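Local atomic coordinates of glycosyl hydrolase family 2, TIM barrel domain protein (Faecalibacterium prausnitzii A2-165, PDB entry 6ED2), a protein that probably hydrolyses beta-glucuronides as a family 2 beta-glucuronidase of a human gut bacterium, releasing glucuronic acid from its conjugates. Residues A[467-479]-A[485-498]. Residues are numbered along the deposited sequence; the frame is centred on the assembly and turned at random.
Sequences KRPRTYTVLMTSL and GQRFADFVSLNRYY
R470 grips D490 side-on. Its NE donates to D490 OD2 at 2.8 Å, nearly straight at 169°, and its NH2 donates to OD1. Both oxygens are met on their syn sides, the donors tilted somewhat out of the carboxylate plane. The backbone N of R470 takes the anti side of OD2, so two donors hold that oxygen. R470 NH1 turns to the carbonyl of F457.

Next along, T471 CB lies over one face of the F491 ring, 3.6 Å from its centroid. T471 OG1 points away from its own amide N (chi1 -164°); it donates to F491 O from above the carbonyl plane and accepts from S493 OG. Strands 470-474 and 492-495 run parallel here, between strands 433-440 and 531-535 of the TIM barrel. V474 N donates to S493 O, and N495 N returns a bond to V474 O. Water 1 bridges Y472 O to S493 N.

R496 can be followed outward. Beyond CB the chain bends at chi2 (-54°), and R496 CD comes 3.6 Å from M476 CG. NE passes M476 CG and CA. R496 CZ is 3.5 Å from L475 O. M476 CA and L494 CD2 cover opposite faces of the guanidinium. NH1 donates to V474 O, from above the carbonyl plane, and to N495 O. NH2 forms a salt bridge with E518. An alanine in place of R496 would probably leave E518 without this charge partner and open a gap beside M476. M476 CE sits over the centre of the Y498 ring.

The buried charge of R496 is thus balanced by E518, and NH1 by strand-end carbonyls. This probably fixes both strand ends to helix 508-525.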
ATOM      1  N   LYS A 467     -33.764   2.111  34.601  1.00 27.17           N
ATOM      2  CA  LYS A 467     -34.555   2.967  33.718  1.00 33.42           C
ATOM      3  C   LYS A 467     -33.641   3.838  32.851  1.00 32.29           C
ATOM      4  O   LYS A 467     -33.820   5.052  32.732  1.00 36.09           O
ATOM      5  CB  LYS A 467     -35.539   3.815  34.538  1.00 32.72           C
ATOM      6  CG  LYS A 467     -36.518   2.967  35.387  1.00 30.07           C
ATOM      7  CD  LYS A 467     -37.614   2.353  34.498  1.00 35.94           C
ATOM      8  CE  LYS A 467     -38.598   1.436  35.262  1.00 38.61           C
ATOM      9  NZ  LYS A 467     -38.214  -0.017  35.196  1.00 34.18           N
ATOM     10  N   ARG A 468     -32.635   3.196  32.260  1.00 29.68           N
ATOM     11  CA  ARG A 468     -31.688   3.893  31.409  1.00 28.84           C
ATOM     12  C   ARG A 468     -32.343   4.249  30.077  1.00 27.98           C
ATOM     13  O   ARG A 468     -33.228   3.528  29.600  1.00 26.24           O
ATOM     14  CB  ARG A 468     -30.453   3.025  31.161  1.00 28.55           C
ATOM     15  CG  ARG A 468     -29.377   3.198  32.208  1.00 31.78           C
ATOM     16  CD  ARG A 468     -28.444   2.003  32.227  1.00 29.15           C
ATOM     17  NE  ARG A 468     -29.096   0.823  32.783  1.00 27.60           N
ATOM     18  CZ  ARG A 468     -28.446  -0.182  33.368  1.00 33.24           C
ATOM     19  NH1 ARG A 468     -27.107  -0.180  33.439  1.00 25.59           N
ATOM     20  NH2 ARG A 468     -29.137  -1.195  33.877  1.00 28.44           N
ATOM     21  N   PRO A 469     -31.894   5.329  29.440  1.00 24.85           N
ATOM     22  CA  PRO A 469     -32.561   5.811  28.215  1.00 27.49           C
ATOM     23  C   PRO A 469     -32.517   4.799  27.077  1.00 31.76           C
ATOM     24  O   PRO A 469     -31.581   3.999  26.963  1.00 30.99           O
ATOM     25  CB  PRO A 469     -31.772   7.078  27.859  1.00 27.66           C
ATOM     26  CG  PRO A 469     -30.474   6.965  28.619  1.00 29.93           C
ATOM     27  CD  PRO A 469     -30.802   6.213  29.874  1.00 28.38           C
ATOM     28  N   ARG A 470     -33.561   4.833  26.237  1.00 25.40           N
ATOM     29  CA  ARG A 470     -33.710   3.916  25.109  1.00 26.52           C
ATOM     30  C   ARG A 470     -33.636   4.675  23.791  1.00 31.74           C
ATOM     31  O   ARG A 470     -34.127   5.806  23.687  1.00 29.79           O
ATOM     32  CB  ARG A 470     -35.034   3.150  25.167  1.00 24.04           C
ATOM     33  CG  ARG A 470     -35.320   2.460  26.499  1.00 27.28           C
ATOM     34  CD  ARG A 470     -36.834   2.380  26.734  1.00 27.31           C
ATOM     35  NE  ARG A 470     -37.390   3.729  26.838  1.00 31.24           N
ATOM     36  CZ  ARG A 470     -38.686   4.020  26.841  1.00 29.50           C
ATOM     37  NH1 ARG A 470     -39.580   3.049  26.742  1.00 26.66           N
ATOM     38  NH2 ARG A 470     -39.082   5.281  26.950  1.00 30.65           N
ATOM     39  N   THR A 471     -33.025   4.047  22.785  1.00 26.25           N
ATOM     40  CA  THR A 471     -32.838   4.658  21.477  1.00 25.41           C
ATOM     41  C   THR A 471     -32.889   3.560  20.424  1.00 26.68           C
ATOM     42  O   THR A 471     -33.040   2.377  20.734  1.00 27.63           O
ATOM     43  CB  THR A 471     -31.509   5.446  21.397  1.00 27.80           C
ATOM     44  OG1 THR A 471     -31.528   6.320  20.252  1.00 26.46           O
ATOM     45  CG2 THR A 471     -30.305   4.496  21.267  1.00 24.94           C
ATOM     46  N   TYR A 472     -32.786   3.975  19.166  1.00 24.83           N
ATOM     47  CA  TYR A 472     -32.572   3.085  18.033  1.00 24.32           C
ATOM     48  C   TYR A 472     -31.985   3.962  16.947  1.00 27.98           C
ATOM     49  O   TYR A 472     -32.173   5.175  16.967  1.00 25.04           O
ATOM     50  CB  TYR A 472     -33.859   2.415  17.564  1.00 24.63           C
ATOM     51  CG  TYR A 472     -34.741   3.298  16.697  1.00 29.11           C
ATOM     52  CD1 TYR A 472     -34.720   3.191  15.299  1.00 28.08           C
ATOM     53  CD2 TYR A 472     -35.614   4.229  17.274  1.00 24.72           C
ATOM     54  CE1 TYR A 472     -35.536   3.991  14.502  1.00 27.15           C
ATOM     55  CE2 TYR A 472     -36.433   5.035  16.486  1.00 25.24           C
ATOM     56  CZ  TYR A 472     -36.401   4.907  15.108  1.00 31.30           C
ATOM     57  OH  TYR A 472     -37.222   5.705  14.342  1.00 27.11           O
ATOM     58  N   THR A 473     -31.254   3.370  16.009  1.00 25.95           N
ATOM     59  CA  THR A 473     -30.564   4.222  15.053  1.00 27.37           C
ATOM     60  C   THR A 473     -31.407   4.395  13.799  1.00 24.91           C
ATOM     61  O   THR A 473     -32.002   3.440  13.291  1.00 25.64           O
ATOM     62  CB  THR A 473     -29.177   3.676  14.706  1.00 28.09           C
ATOM     63  OG1 THR A 473     -29.317   2.440  13.999  1.00 29.08           O
ATOM     64  CG2 THR A 473     -28.363   3.461  15.978  1.00 23.83           C
ATOM     65  N   VAL A 474     -31.448   5.626  13.302  1.00 24.76           N
ATOM     66  CA  VAL A 474     -32.391   6.024  12.264  1.00 29.84           C
ATOM     67  C   VAL A 474     -31.717   5.932  10.901  1.00 27.53           C
ATOM     68  O   VAL A 474     -30.659   6.529  10.683  1.00 28.43           O
ATOM     69  CB  VAL A 474     -32.927   7.441  12.524  1.00 31.56           C
ATOM     70  CG1 VAL A 474     -33.921   7.839  11.434  1.00 25.03           C
ATOM     71  CG2 VAL A 474     -33.559   7.505  13.916  1.00 25.48           C
ATOM     72  N   LEU A 475     -32.340   5.182   9.996  1.00 26.10           N
ATOM     73  CA  LEU A 475     -31.949   5.081   8.599  1.00 32.16           C
ATOM     74  C   LEU A 475     -31.984   6.447   7.918  1.00 34.93           C
ATOM     75  O   LEU A 475     -32.730   7.343   8.314  1.00 34.91           O
ATOM     76  CB  LEU A 475     -32.914   4.149   7.867  1.00 36.56           C
ATOM     77  CG  LEU A 475     -32.427   2.844   7.291  1.00 40.91           C
ATOM     78  CD1 LEU A 475     -33.474   2.339   6.335  1.00 37.95           C
ATOM     79  CD2 LEU A 475     -31.095   3.051   6.595  1.00 40.70           C
ATOM     80  N   MET A 476     -31.206   6.578   6.836  1.00 34.92           N
ATOM     81  CA  MET A 476     -31.124   7.855   6.128  1.00 34.61           C
ATOM     82  C   MET A 476     -32.417   8.187   5.392  1.00 37.40           C
ATOM     83  O   MET A 476     -32.721   9.371   5.176  1.00 40.33           O
ATOM     84  CB  MET A 476     -29.953   7.842   5.143  1.00 38.24           C
ATOM     85  CG  MET A 476     -28.647   8.400   5.734  1.00 45.85           C
ATOM     86  SD  MET A 476     -27.440   9.071   4.533  1.00 55.46           S
ATOM     87  CE  MET A 476     -27.977  10.791   4.380  1.00 40.97           C
ATOM     88  N   THR A 477     -33.175   7.168   4.990  1.00 33.60           N
ATOM     89  CA  THR A 477     -34.469   7.339   4.343  1.00 36.60           C
ATOM     90  C   THR A 477     -35.611   7.590   5.324  1.00 36.98           C
ATOM     91  O   THR A 477     -36.753   7.731   4.881  1.00 38.29           O
ATOM     92  CB  THR A 477     -34.802   6.101   3.511  1.00 37.11           C
ATOM     93  OG1 THR A 477     -34.779   4.948   4.360  1.00 42.78           O
ATOM     94  CG2 THR A 477     -33.797   5.919   2.388  1.00 35.12           C
ATOM     95  N   SER A 478     -35.355   7.612   6.633  1.00 36.66           N
ATOM     96  CA  SER A 478     -36.370   7.958   7.624  1.00 37.75           C
ATOM     97  C   SER A 478     -36.099   9.381   8.084  1.00 32.88           C
ATOM     98  O   SER A 478     -35.107   9.631   8.767  1.00 36.69           O
ATOM     99  CB  SER A 478     -36.355   6.991   8.806  1.00 34.37           C
ATOM    100  OG  SER A 478     -36.840   5.714   8.415  1.00 33.71           O
ATOM    101  N   LEU A 479     -36.972  10.305   7.710  1.00 34.57           N
ATOM    102  CA  LEU A 479     -36.779  11.734   7.919  1.00 34.09           C
ATOM    103  C   LEU A 479     -37.554  12.201   9.142  1.00 32.91           C
ATOM    104  O   LEU A 479     -38.411  11.484   9.664  1.00 31.98           O
ATOM    105  CB  LEU A 479     -37.212  12.500   6.664  1.00 30.10           C
ATOM    106  CG  LEU A 479     -36.499  12.050   5.385  1.00 37.68           C
ATOM    107  CD1 LEU A 479     -36.882  12.938   4.213  1.00 34.86           C
ATOM    108  CD2 LEU A 479     -34.974  12.020   5.568  1.00 33.80           C
ATOM    109  N   GLY A 485     -41.157   5.857  13.903  1.00 31.27           N
ATOM    110  CA  GLY A 485     -40.588   5.295  15.104  1.00 28.20           C
ATOM    111  C   GLY A 485     -39.910   6.296  16.007  1.00 30.39           C
ATOM    112  O   GLY A 485     -39.756   6.019  17.201  1.00 32.48           O
ATOM    113  N   GLN A 486     -39.501   7.461  15.480  1.00 29.60           N
ATOM    114  CA  GLN A 486     -38.634   8.327  16.279  1.00 28.67           C
ATOM    115  C   GLN A 486     -39.295   8.758  17.580  1.00 29.20           C
ATOM    116  O   GLN A 486     -38.597   8.970  18.583  1.00 32.03           O
ATOM    117  CB  GLN A 486     -38.186   9.551  15.478  1.00 29.78           C
ATOM    118  CG  GLN A 486     -39.309  10.462  15.015  1.00 30.01           C
ATOM    119  CD  GLN A 486     -39.668  11.523  16.044  1.00 32.62           C
ATOM    120  OE1 GLN A 486     -38.920  11.760  17.000  1.00 31.40           O
ATOM    121  NE2 GLN A 486     -40.833  12.151  15.870  1.00 32.48           N
ATOM    122  N   ARG A 487     -40.630   8.882  17.603  1.00 31.00           N
ATOM    123  CA  ARG A 487     -41.286   9.401  18.808  1.00 31.13           C
ATOM    124  C   ARG A 487     -41.119   8.477  20.013  1.00 30.63           C
ATOM    125  O   ARG A 487     -41.267   8.938  21.151  1.00 31.09           O
ATOM    126  CB  ARG A 487     -42.777   9.667  18.539  1.00 32.09           C
ATOM    127  CG  ARG A 487     -43.657   8.440  18.344  1.00 25.87           C
ATOM    128  CD  ARG A 487     -45.153   8.836  18.297  1.00 29.08           C
ATOM    129  NE  ARG A 487     -46.025   7.742  17.843  1.00 30.90           N
ATOM    130  CZ  ARG A 487     -46.655   6.906  18.675  1.00 29.16           C
ATOM    131  NH1 ARG A 487     -46.514   7.044  19.988  1.00 24.16           N
ATOM    132  NH2 ARG A 487     -47.424   5.941  18.200  1.00 26.40           N
ATOM    133  N   PHE A 488     -40.767   7.197  19.797  1.00 30.64           N
ATOM    134  CA  PHE A 488     -40.580   6.269  20.915  1.00 27.47           C
ATOM    135  C   PHE A 488     -39.238   6.435  21.616  1.00 31.41           C
ATOM    136  O   PHE A 488     -39.096   5.992  22.759  1.00 33.31           O
ATOM    137  CB  PHE A 488     -40.699   4.829  20.439  1.00 28.44           C
ATOM    138  CG  PHE A 488     -42.054   4.475  19.953  1.00 30.06           C
ATOM    139  CD1 PHE A 488     -43.043   4.101  20.850  1.00 31.57           C
ATOM    140  CD2 PHE A 488     -42.355   4.538  18.600  1.00 28.93           C
ATOM    141  CE1 PHE A 488     -44.306   3.771  20.405  1.00 29.39           C
ATOM    142  CE2 PHE A 488     -43.613   4.211  18.146  1.00 29.66           C
ATOM    143  CZ  PHE A 488     -44.594   3.828  19.051  1.00 31.99           C
ATOM    144  N   ALA A 489     -38.265   7.086  20.978  1.00 32.40           N
ATOM    145  CA  ALA A 489     -36.899   7.140  21.492  1.00 30.98           C
ATOM    146  C   ALA A 489     -36.748   8.204  22.575  1.00 31.02           C
ATOM    147  O   ALA A 489     -37.283   9.307  22.453  1.00 35.23           O
ATOM    148  CB  ALA A 489     -35.927   7.420  20.343  1.00 27.00           C
ATOM    149  N   ASP A 490     -36.009   7.865  23.644  1.00 29.63           N
ATOM    150  CA  ASP A 490     -35.683   8.849  24.678  1.00 23.44           C
ATOM    151  C   ASP A 490     -34.606   9.820  24.207  1.00 27.20           C
ATOM    152  O   ASP A 490     -34.487  10.937  24.733  1.00 28.60           O
ATOM    153  CB  ASP A 490     -35.215   8.161  25.963  1.00 25.73           C
ATOM    154  CG  ASP A 490     -36.231   7.166  26.509  1.00 29.37           C
ATOM    155  OD1 ASP A 490     -37.444   7.487  26.561  1.00 35.68           O
ATOM    156  OD2 ASP A 490     -35.815   6.059  26.910  1.00 32.60           O
ATOM    157  N   PHE A 491     -33.778   9.394  23.266  1.00 26.41           N
ATOM    158  CA  PHE A 491     -32.872  10.290  22.576  1.00 28.32           C
ATOM    159  C   PHE A 491     -32.747   9.715  21.182  1.00 25.33           C
ATOM    160  O   PHE A 491     -32.904   8.506  20.992  1.00 26.24           O
ATOM    161  CB  PHE A 491     -31.515  10.443  23.296  1.00 27.12           C
ATOM    162  CG  PHE A 491     -30.696   9.163  23.388  1.00 27.96           C
ATOM    163  CD1 PHE A 491     -29.754   8.853  22.414  1.00 26.31           C
ATOM    164  CD2 PHE A 491     -30.854   8.292  24.453  1.00 27.42           C
ATOM    165  CE1 PHE A 491     -28.991   7.690  22.498  1.00 29.47           C
ATOM    166  CE2 PHE A 491     -30.099   7.114  24.543  1.00 30.42           C
ATOM    167  CZ  PHE A 491     -29.162   6.821  23.564  1.00 28.22           C
ATOM    168  N   VAL A 492     -32.564  10.584  20.210  1.00 23.01           N
ATOM    169  CA  VAL A 492     -32.539  10.156  18.819  1.00 27.54           C
ATOM    170  C   VAL A 492     -31.094   9.876  18.424  1.00 27.37           C
ATOM    171  O   VAL A 492     -30.181  10.620  18.808  1.00 28.09           O
ATOM    172  CB  VAL A 492     -33.204  11.215  17.916  1.00 26.45           C
ATOM    173  CG1 VAL A 492     -33.027  10.875  16.449  1.00 24.51           C
ATOM    174  CG2 VAL A 492     -34.710  11.298  18.252  1.00 29.67           C
ATOM    175  N   SER A 493     -30.886   8.775  17.689  1.00 23.18           N
ATOM    176  CA  SER A 493     -29.582   8.374  17.159  1.00 27.02           C
ATOM    177  C   SER A 493     -29.669   8.332  15.644  1.00 27.51           C
ATOM    178  O   SER A 493     -30.463   7.562  15.088  1.00 26.80           O
ATOM    179  CB  SER A 493     -29.161   6.994  17.686  1.00 22.52           C
ATOM    180  OG  SER A 493     -29.078   6.972  19.100  1.00 21.67           O
ATOM    181  N   LEU A 494     -28.846   9.133  14.972  1.00 24.97           N
ATOM    182  CA  LEU A 494     -28.888   9.208  13.518  1.00 26.44           C
ATOM    183  C   LEU A 494     -27.657   8.549  12.912  1.00 28.87           C
ATOM    184  O   LEU A 494     -26.536   8.733  13.402  1.00 28.14           O
ATOM    185  CB  LEU A 494     -28.976  10.665  13.034  1.00 25.74           C
ATOM    186  CG  LEU A 494     -30.225  11.485  13.395  1.00 30.05           C
ATOM    187  CD1 LEU A 494     -30.167  12.859  12.717  1.00 23.76           C
ATOM    188  CD2 LEU A 494     -31.526  10.758  13.032  1.00 25.72           C
ATOM    189  N   ASN A 495     -27.874   7.790  11.839  1.00 24.48           N
ATOM    190  CA  ASN A 495     -26.812   7.320  10.955  1.00 27.55           C
ATOM    191  C   ASN A 495     -26.887   8.157   9.685  1.00 30.59           C
ATOM    192  O   ASN A 495     -27.800   7.973   8.875  1.00 30.86           O
ATOM    193  CB  ASN A 495     -26.970   5.832  10.627  1.00 30.80           C
ATOM    194  CG  ASN A 495     -26.809   4.926  11.854  1.00 28.55           C
ATOM    195  OD1 ASN A 495     -26.543   5.387  12.972  1.00 28.84           O
ATOM    196  ND2 ASN A 495     -26.975   3.631  11.641  1.00 29.52           N
ATOM    197  N   ARG A 496     -25.935   9.070   9.499  1.00 29.66           N
ATOM    198  CA  ARG A 496     -26.000  10.005   8.384  1.00 29.70           C
ATOM    199  C   ARG A 496     -24.684  10.041   7.616  1.00 30.38           C
ATOM    200  O   ARG A 496     -23.605  10.019   8.209  1.00 26.57           O
ATOM    201  CB  ARG A 496     -26.366  11.402   8.868  1.00 26.58           C
ATOM    202  CG  ARG A 496     -27.836  11.544   9.263  1.00 28.34           C
ATOM    203  CD  ARG A 496     -28.738  11.095   8.132  1.00 30.16           C
ATOM    204  NE  ARG A 496     -30.158  11.199   8.454  1.00 30.88           N
ATOM    205  CZ  ARG A 496     -30.885  10.220   8.996  1.00 33.47           C
ATOM    206  NH1 ARG A 496     -30.335   9.050   9.298  1.00 27.98           N
ATOM    207  NH2 ARG A 496     -32.171  10.416   9.237  1.00 31.61           N
ATOM    208  N   TYR A 497     -24.789  10.104   6.292  1.00 34.02           N
ATOM    209  CA  TYR A 497     -23.662  10.022   5.376  1.00 26.22           C
ATOM    210  C   TYR A 497     -23.767  11.094   4.302  1.00 32.41           C
ATOM    211  O   TYR A 497     -23.577  10.830   3.106  1.00 27.81           O
ATOM    212  CB  TYR A 497     -23.584   8.643   4.744  1.00 29.45           C
ATOM    213  CG  TYR A 497     -23.188   7.574   5.731  1.00 35.21           C
ATOM    214  CD1 TYR A 497     -21.861   7.427   6.124  1.00 25.43           C
ATOM    215  CD2 TYR A 497     -24.144   6.717   6.282  1.00 35.34           C
ATOM    216  CE1 TYR A 497     -21.486   6.437   7.027  1.00 30.65           C
ATOM    217  CE2 TYR A 497     -23.784   5.732   7.185  1.00 30.95           C
ATOM    218  CZ  TYR A 497     -22.456   5.596   7.556  1.00 34.09           C
ATOM    219  OH  TYR A 497     -22.103   4.622   8.459  1.00 31.64           O
ATOM    220  N   TYR A 498     -24.090  12.319   4.720  1.00 29.42           N
ATOM    221  CA  TYR A 498     -24.090  13.466   3.820  1.00 28.47           C
ATOM    222  C   TYR A 498     -22.661  13.765   3.389  1.00 32.69           C
ATOM    223  O   TYR A 498     -21.834  14.202   4.198  1.00 29.04           O
ATOM    224  CB  TYR A 498     -24.717  14.671   4.508  1.00 27.15           C
ATOM    225  CG  TYR A 498     -26.240  14.623   4.562  1.00 31.64           C
ATOM    226  CD1 TYR A 498     -27.000  14.786   3.407  1.00 32.12           C
ATOM    227  CD2 TYR A 498     -26.909  14.426   5.769  1.00 29.77           C
ATOM    228  CE1 TYR A 498     -28.390  14.755   3.449  1.00 36.45           C
ATOM    229  CE2 TYR A 498     -28.290  14.398   5.828  1.00 32.15           C
ATOM    230  CZ  TYR A 498     -29.029  14.568   4.666  1.00 36.99           C
ATOM    231  OH  TYR A 498     -30.399  14.541   4.722  1.00 32.89           O
TER
HETATM  232  O   HOH W   1     -33.633   7.271  17.455  1.00 24.81           O
HETATM  233  O   HOH W   2     -28.567   5.319   7.283  1.00 38.63           O